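Local coordinates for protein probable N-acetyl-gamma-glutamyl-phosphate reductase, chloroplastic (PDB 1XYG) that probably catalyses the NADPH-dependent reduction of N-acetyl-L-glutamyl 5-phosphate to the 5-semialdehyde, with release of phosphate, in arginine biosynthesis, at residues N205-S208 with E209-G213; D50-A53 with G54-M57. All coordinates share one frame; numbering follows the deposited sequence.

Contact 1 of 2, residues N205-S208 with E209-G213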
ATOM      1  N   ASN A 205       2.293   8.352 -12.276  1.00 29.88           N
ATOM      2  CA  ASN A 205       2.314   6.986 -11.781  1.00 28.49           C
ATOM      3  C   ASN A 205       3.320   6.669 -10.681  1.00 28.11           C
ATOM      4  O   ASN A 205       3.542   5.500 -10.356  1.00 28.99           O
ATOM      5  CB  ASN A 205       2.505   6.017 -12.941  1.00 28.16           C
ATOM      6  CG  ASN A 205       1.404   6.107 -13.939  1.00 27.87           C
ATOM      7  OD1 ASN A 205       0.259   6.333 -13.574  1.00 29.59           O
ATOM      8  ND2 ASN A 205       1.730   5.915 -15.210  1.00 27.76           N
ATOM      9  N   LEU A 206       3.932   7.701 -10.113  1.00 25.88           N
ATOM     10  CA  LEU A 206       4.881   7.513  -9.022  1.00 24.73           C
ATOM     11  C   LEU A 206       4.123   6.984  -7.804  1.00 23.73           C
ATOM     12  O   LEU A 206       2.931   7.252  -7.644  1.00 23.64           O
ATOM     13  CB  LEU A 206       5.539   8.842  -8.640  1.00 26.23           C
ATOM     14  CG  LEU A 206       6.539   9.509  -9.580  1.00 26.76           C
ATOM     15  CD1 LEU A 206       6.917  10.871  -9.009  1.00 24.93           C
ATOM     16  CD2 LEU A 206       7.769   8.631  -9.741  1.00 27.70           C
ATOM     17  N   TYR A 207       4.816   6.242  -6.949  1.00 23.66           N
ATOM     18  CA  TYR A 207       4.203   5.703  -5.743  1.00 23.36           C
ATOM     19  C   TYR A 207       3.546   6.819  -4.913  1.00 22.66           C
ATOM     20  O   TYR A 207       2.403   6.681  -4.484  1.00 21.71           O
ATOM     21  CB  TYR A 207       5.249   4.962  -4.889  1.00 22.36           C
ATOM     22  CG  TYR A 207       4.657   4.286  -3.664  1.00 24.25           C
ATOM     23  CD1 TYR A 207       4.388   5.008  -2.503  1.00 23.44           C
ATOM     24  CD2 TYR A 207       4.271   2.946  -3.705  1.00 24.77           C
ATOM     25  CE1 TYR A 207       3.741   4.420  -1.421  1.00 25.25           C
ATOM     26  CE2 TYR A 207       3.623   2.347  -2.631  1.00 24.01           C
ATOM     27  CZ  TYR A 207       3.357   3.088  -1.495  1.00 26.41           C
ATOM     28  OH  TYR A 207       2.673   2.516  -0.449  1.00 27.13           O
ATOM     29  N   SER A 208       4.273   7.916  -4.703  1.00 22.06           N
ATOM     30  CA  SER A 208       3.766   9.049  -3.928  1.00 22.20           C
ATOM     31  C   SER A 208       2.523   9.714  -4.507  1.00 24.00           C
ATOM     32  O   SER A 208       1.777  10.363  -3.775  1.00 24.17           O
ATOM     33  CB  SER A 208       4.863  10.106  -3.760  1.00 22.52           C
ATOM     34  OG  SER A 208       5.941   9.587  -3.000  1.00 21.72           O
ATOM     35  N   GLU A 209       2.300   9.560  -5.810  1.00 22.84           N
ATOM     36  CA  GLU A 209       1.139  10.163  -6.461  1.00 24.77           C
ATOM     37  C   GLU A 209      -0.058   9.217  -6.511  1.00 24.18           C
ATOM     38  O   GLU A 209      -1.210   9.654  -6.450  1.00 26.39           O
ATOM     39  CB  GLU A 209       1.503  10.590  -7.890  1.00 25.27           C
ATOM     40  CG  GLU A 209       2.641  11.618  -7.987  1.00 25.05           C
ATOM     41  CD  GLU A 209       2.222  13.003  -7.509  1.00 26.27           C
ATOM     42  OE1 GLU A 209       1.159  13.470  -7.965  1.00 26.03           O
ATOM     43  OE2 GLU A 209       2.950  13.623  -6.695  1.00 26.46           O
ATOM     44  N   ILE A 210       0.222   7.924  -6.611  1.00 23.83           N
ATOM     45  CA  ILE A 210      -0.821   6.906  -6.704  1.00 23.70           C
ATOM     46  C   ILE A 210      -1.337   6.356  -5.368  1.00 22.96           C
ATOM     47  O   ILE A 210      -2.536   6.211  -5.175  1.00 24.61           O
ATOM     48  CB  ILE A 210      -0.324   5.690  -7.532  1.00 23.61           C
ATOM     49  CG1 ILE A 210       0.069   6.122  -8.952  1.00 23.23           C
ATOM     50  CG2 ILE A 210      -1.383   4.599  -7.534  1.00 22.23           C
ATOM     51  CD1 ILE A 210      -1.058   6.712  -9.770  1.00 20.87           C
ATOM     52  N   ALA A 211      -0.423   6.037  -4.461  1.00 24.47           N
ATOM     53  CA  ALA A 211      -0.786   5.447  -3.178  1.00 23.47           C
ATOM     54  C   ALA A 211      -1.803   6.187  -2.329  1.00 23.70           C
ATOM     55  O   ALA A 211      -1.830   7.413  -2.289  1.00 21.60           O
ATOM     56  CB  ALA A 211       0.461   5.204  -2.356  1.00 22.24           C
ATOM     57  N   GLU A 212      -2.635   5.404  -1.645  1.00 24.33           N
ATOM     58  CA  GLU A 212      -3.638   5.917  -0.726  1.00 23.22           C
ATOM     59  C   GLU A 212      -4.696   6.821  -1.332  1.00 24.87           C
ATOM     60  O   GLU A 212      -5.083   7.831  -0.734  1.00 24.66           O
ATOM     61  CB  GLU A 212      -2.945   6.634   0.435  1.00 20.92           C
ATOM     62  CG  GLU A 212      -2.165   5.690   1.339  1.00 23.10           C
ATOM     63  CD  GLU A 212      -3.048   4.608   1.957  1.00 25.21           C
ATOM     64  OE1 GLU A 212      -4.041   4.955   2.630  1.00 22.94           O
ATOM     65  OE2 GLU A 212      -2.751   3.405   1.768  1.00 26.70           O
ATOM     66  N   GLY A 213      -5.171   6.449  -2.515  1.00 25.34           N
ATOM     67  CA  GLY A 213      -6.204   7.228  -3.167  1.00 23.48           C
ATOM     68  C   GLY A 213      -6.607   6.600  -4.484  1.00 24.07           C
ATOM     69  O   GLY A 213      -5.907   5.744  -5.012  1.00 23.52           O
TER
HETATM   70  O   HOH W   1      -0.617   9.828  -2.972  1.00 22.73           O
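The single-turn helix 207-210, with the Ala211 methyl against the ring of Tyr207, four residues earlier, is a short buried element of the dimerisation domain. Leu206 sits at its N-cap, and the carbonyl O of Leu206 is gripped twice: by Glu209 N at 3.0 Å, the donor standing well above the carbonyl plane, and by Ile210 N, also at 3.0 Å but nearly in line with the C=O. A straighter helical bond runs from Ala211 N to Tyr207 O, 2.9 Å long with an N-H...O angle of 162°. Ala211 then leaves helical geometry, and a water donates to both Ser208 O and Ala211 O, bridging the end of the turn.

With CG turned anti to the backbone N (chi1 -176°), the Tyr207 ring meets the Ala211 methyl. Ala211 CB lies over one face in a CH-pi contact, 3.9 Å from the Tyr207 ring centroid and offset toward the rim on the CE1 side, where Ala211 CB and Tyr207 CE1 are 3.5 Å apart. Alanine suits the place because its methyl reaches the ring without a longer branch to push it aside. On the N-terminal side, Ile210 CG1 comes within 3.7 Å of Asn205 CA, and the two side chains lie side by side, pointing the same way.

Tyr207 OH hydrogen-bonds Glu212 OE2 of the fourth subunit. Were Tyr207 replaced by alanine, the Ala211 methyl would probably lose the ring beside it and that carboxylate its hydroxyl partner. Tyr207 also meets Tyr207 of the second subunit with ring planes almost parallel, while the Glu209 carboxylate is held by Tyr27 and Arg199 of that same subunit. Within the chain, Asn205 packs on Val194 and Ala197, and the turn follows strand 187-193 and leads into 215-216, an outermost strand of the mixed sheet within this chain.

Contact 2 of 2, residues D50-A53 with G54-M57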
ATOM      1  N   ASP A  50      13.642  -1.505 -26.991  1.00 45.89           N
ATOM      2  CA  ASP A  50      13.943  -0.256 -27.669  1.00 48.51           C
ATOM      3  C   ASP A  50      15.186   0.446 -27.107  1.00 49.79           C
ATOM      4  O   ASP A  50      16.302   0.239 -27.595  1.00 49.15           O
ATOM      5  CB  ASP A  50      12.725   0.667 -27.599  1.00 50.31           C
ATOM      6  CG  ASP A  50      12.846   1.860 -28.519  1.00 51.23           C
ATOM      7  OD1 ASP A  50      13.244   1.669 -29.691  1.00 52.53           O
ATOM      8  OD2 ASP A  50      12.535   2.983 -28.072  1.00 51.91           O
ATOM      9  N   ARG A  51      14.992   1.273 -26.085  1.00 50.83           N
ATOM     10  CA  ARG A  51      16.095   2.007 -25.475  1.00 51.58           C
ATOM     11  C   ARG A  51      17.046   1.072 -24.757  1.00 52.54           C
ATOM     12  O   ARG A  51      18.245   1.331 -24.678  1.00 51.40           O
ATOM     13  CB  ARG A  51      15.555   3.030 -24.481  1.00 50.33           C
ATOM     14  CG  ARG A  51      14.384   3.803 -25.020  1.00 52.13           C
ATOM     15  CD  ARG A  51      13.958   4.901 -24.076  1.00 54.58           C
ATOM     16  NE  ARG A  51      12.691   5.478 -24.508  1.00 56.76           N
ATOM     17  CZ  ARG A  51      12.162   6.586 -24.009  1.00 57.39           C
ATOM     18  NH1 ARG A  51      12.798   7.248 -23.054  1.00 58.91           N
ATOM     19  NH2 ARG A  51      10.993   7.025 -24.457  1.00 57.40           N
ATOM     20  N   LYS A  52      16.506  -0.026 -24.239  1.00 54.61           N
ATOM     21  CA  LYS A  52      17.318  -0.978 -23.501  1.00 55.09           C
ATOM     22  C   LYS A  52      17.852  -2.134 -24.335  1.00 55.55           C
ATOM     23  O   LYS A  52      18.225  -3.172 -23.794  1.00 54.40           O
ATOM     24  CB  LYS A  52      16.525  -1.485 -22.297  1.00 55.73           C
ATOM     25  CG  LYS A  52      16.193  -0.362 -21.325  1.00 56.27           C
ATOM     26  CD  LYS A  52      15.285  -0.803 -20.198  1.00 57.32           C
ATOM     27  CE  LYS A  52      14.932   0.381 -19.308  1.00 58.05           C
ATOM     28  NZ  LYS A  52      14.025   0.006 -18.187  1.00 58.19           N
ATOM     29  N   ALA A  53      17.893  -1.949 -25.651  1.00 57.33           N
ATOM     30  CA  ALA A  53      18.424  -2.977 -26.536  1.00 59.07           C
ATOM     31  C   ALA A  53      19.897  -3.111 -26.184  1.00 60.50           C
ATOM     32  O   ALA A  53      20.525  -2.138 -25.767  1.00 61.16           O
ATOM     33  CB  ALA A  53      18.277  -2.559 -27.989  1.00 58.19           C
ATOM     34  N   GLY A  54      20.442  -4.312 -26.343  1.00 62.35           N
ATOM     35  CA  GLY A  54      21.841  -4.535 -26.028  1.00 63.60           C
ATOM     36  C   GLY A  54      22.044  -4.841 -24.556  1.00 65.00           C
ATOM     37  O   GLY A  54      23.113  -5.293 -24.148  1.00 65.08           O
ATOM     38  N   GLN A  55      21.021  -4.592 -23.749  1.00 65.35           N
ATOM     39  CA  GLN A  55      21.117  -4.858 -22.324  1.00 66.12           C
ATOM     40  C   GLN A  55      20.675  -6.267 -21.982  1.00 66.71           C
ATOM     41  O   GLN A  55      19.846  -6.862 -22.673  1.00 66.85           O
ATOM     42  CB  GLN A  55      20.258  -3.879 -21.525  1.00 65.83           C
ATOM     43  CG  GLN A  55      20.827  -2.485 -21.398  1.00 67.13           C
ATOM     44  CD  GLN A  55      20.007  -1.622 -20.459  1.00 67.90           C
ATOM     45  OE1 GLN A  55      19.799  -1.977 -19.296  1.00 67.97           O
ATOM     46  NE2 GLN A  55      19.540  -0.483 -20.956  1.00 67.35           N
ATOM     47  N   SER A  56      21.241  -6.794 -20.903  1.00 67.73           N
ATOM     48  CA  SER A  56      20.880  -8.120 -20.430  1.00 67.88           C
ATOM     49  C   SER A  56      19.569  -7.865 -19.701  1.00 67.19           C
ATOM     50  O   SER A  56      19.388  -6.792 -19.128  1.00 66.73           O
ATOM     51  CB  SER A  56      21.944  -8.653 -19.462  1.00 68.45           C
ATOM     52  OG  SER A  56      21.733 -10.026 -19.178  1.00 70.67           O
ATOM     53  N   MET A  57      18.644  -8.814 -19.710  1.00 65.74           N
ATOM     54  CA  MET A  57      17.407  -8.531 -19.022  1.00 66.07           C
ATOM     55  C   MET A  57      17.535  -8.510 -17.508  1.00 66.52           C
ATOM     56  O   MET A  57      16.626  -8.057 -16.812  1.00 66.53           O
ATOM     57  CB  MET A  57      16.309  -9.477 -19.452  1.00 66.20           C
ATOM     58  CG  MET A  57      15.003  -8.746 -19.399  1.00 65.20           C
ATOM     59  SD  MET A  57      13.584  -9.764 -19.657  1.00 67.14           S
ATOM     60  CE  MET A  57      12.540  -8.633 -20.429  1.00 65.83           C
TER
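Two overlapping beta turns shape the backbone from Asp50 to Gln55: a type I turn from Asp50 to Ala53 runs into a type II turn from Lys52 to Gln55, with Lys52 and Ala53 shared by both. The second is closed by Gln55 N donating to Lys52 O at 3.1 Å, with an N-H...O angle of 149° and the donor raised above the carbonyl plane. The first has a weak closing bond, from Ala53 N to Asp50 O. Gly54 takes the third position of the type II turn with phi 85°, where a side chain would be driven into the carbonyl oxygen of Ala53. Ala53 precedes it with the polyproline-like angles usual at the second position of a type II turn.

Gln55 folds back over the turn that it closes. Its CB lies 3.1 Å from Lys52 O, and its chain, extended beyond CG, carries the amide across the foot of Lys52. There Gln55 NE2 comes within 3.4 Å of Lys52 CG and equally near CB, so a polar nitrogen lies against methylenes in a van der Waals contact. Lysine fits because CG, placed beside the backbone N (chi1 -63°), starts an extended chain whose lower half can border the amide while its charged end travels elsewhere. The side chains of Lys52 and Gln55 both touch Val60 of helix 57-60.

Chemically, the labour is divided: one main-chain bond closes the turn, backbone bonds to Leu72 tie it to the rest of the domain, glycine supplies the backbone freedom it needs, and the lysine presents a hydrocarbon flank to Gln55. Its positive charge, carried beyond that flank on NZ, forms a salt bridge with Glu203 of the second subunit, tying this surface loop into the tetramer by an electrostatic link.

How the contacts relate
Contact 2 comes first along the chain and closes long before contact 1 opens. It belongs to the NAD-binding domain, in the loop between strand 42-47, at one border of the parallel sheet, and helix 57-60; contact 1 lies in the dimerisation domain, in the connection from strand 187-193 to 215-216. They share neither sheet nor helix; the centres of contact 1 and contact 2 are about 28 Å apart, and the nearest atoms of contacts 1 and 2 about 13 Å. What they have in common is the homotetramer: contact 1 is buried among three other subunits, whereas contact 2 remains at the surface and touches the second subunit at a single side chain. Both domains thus take part in assembly.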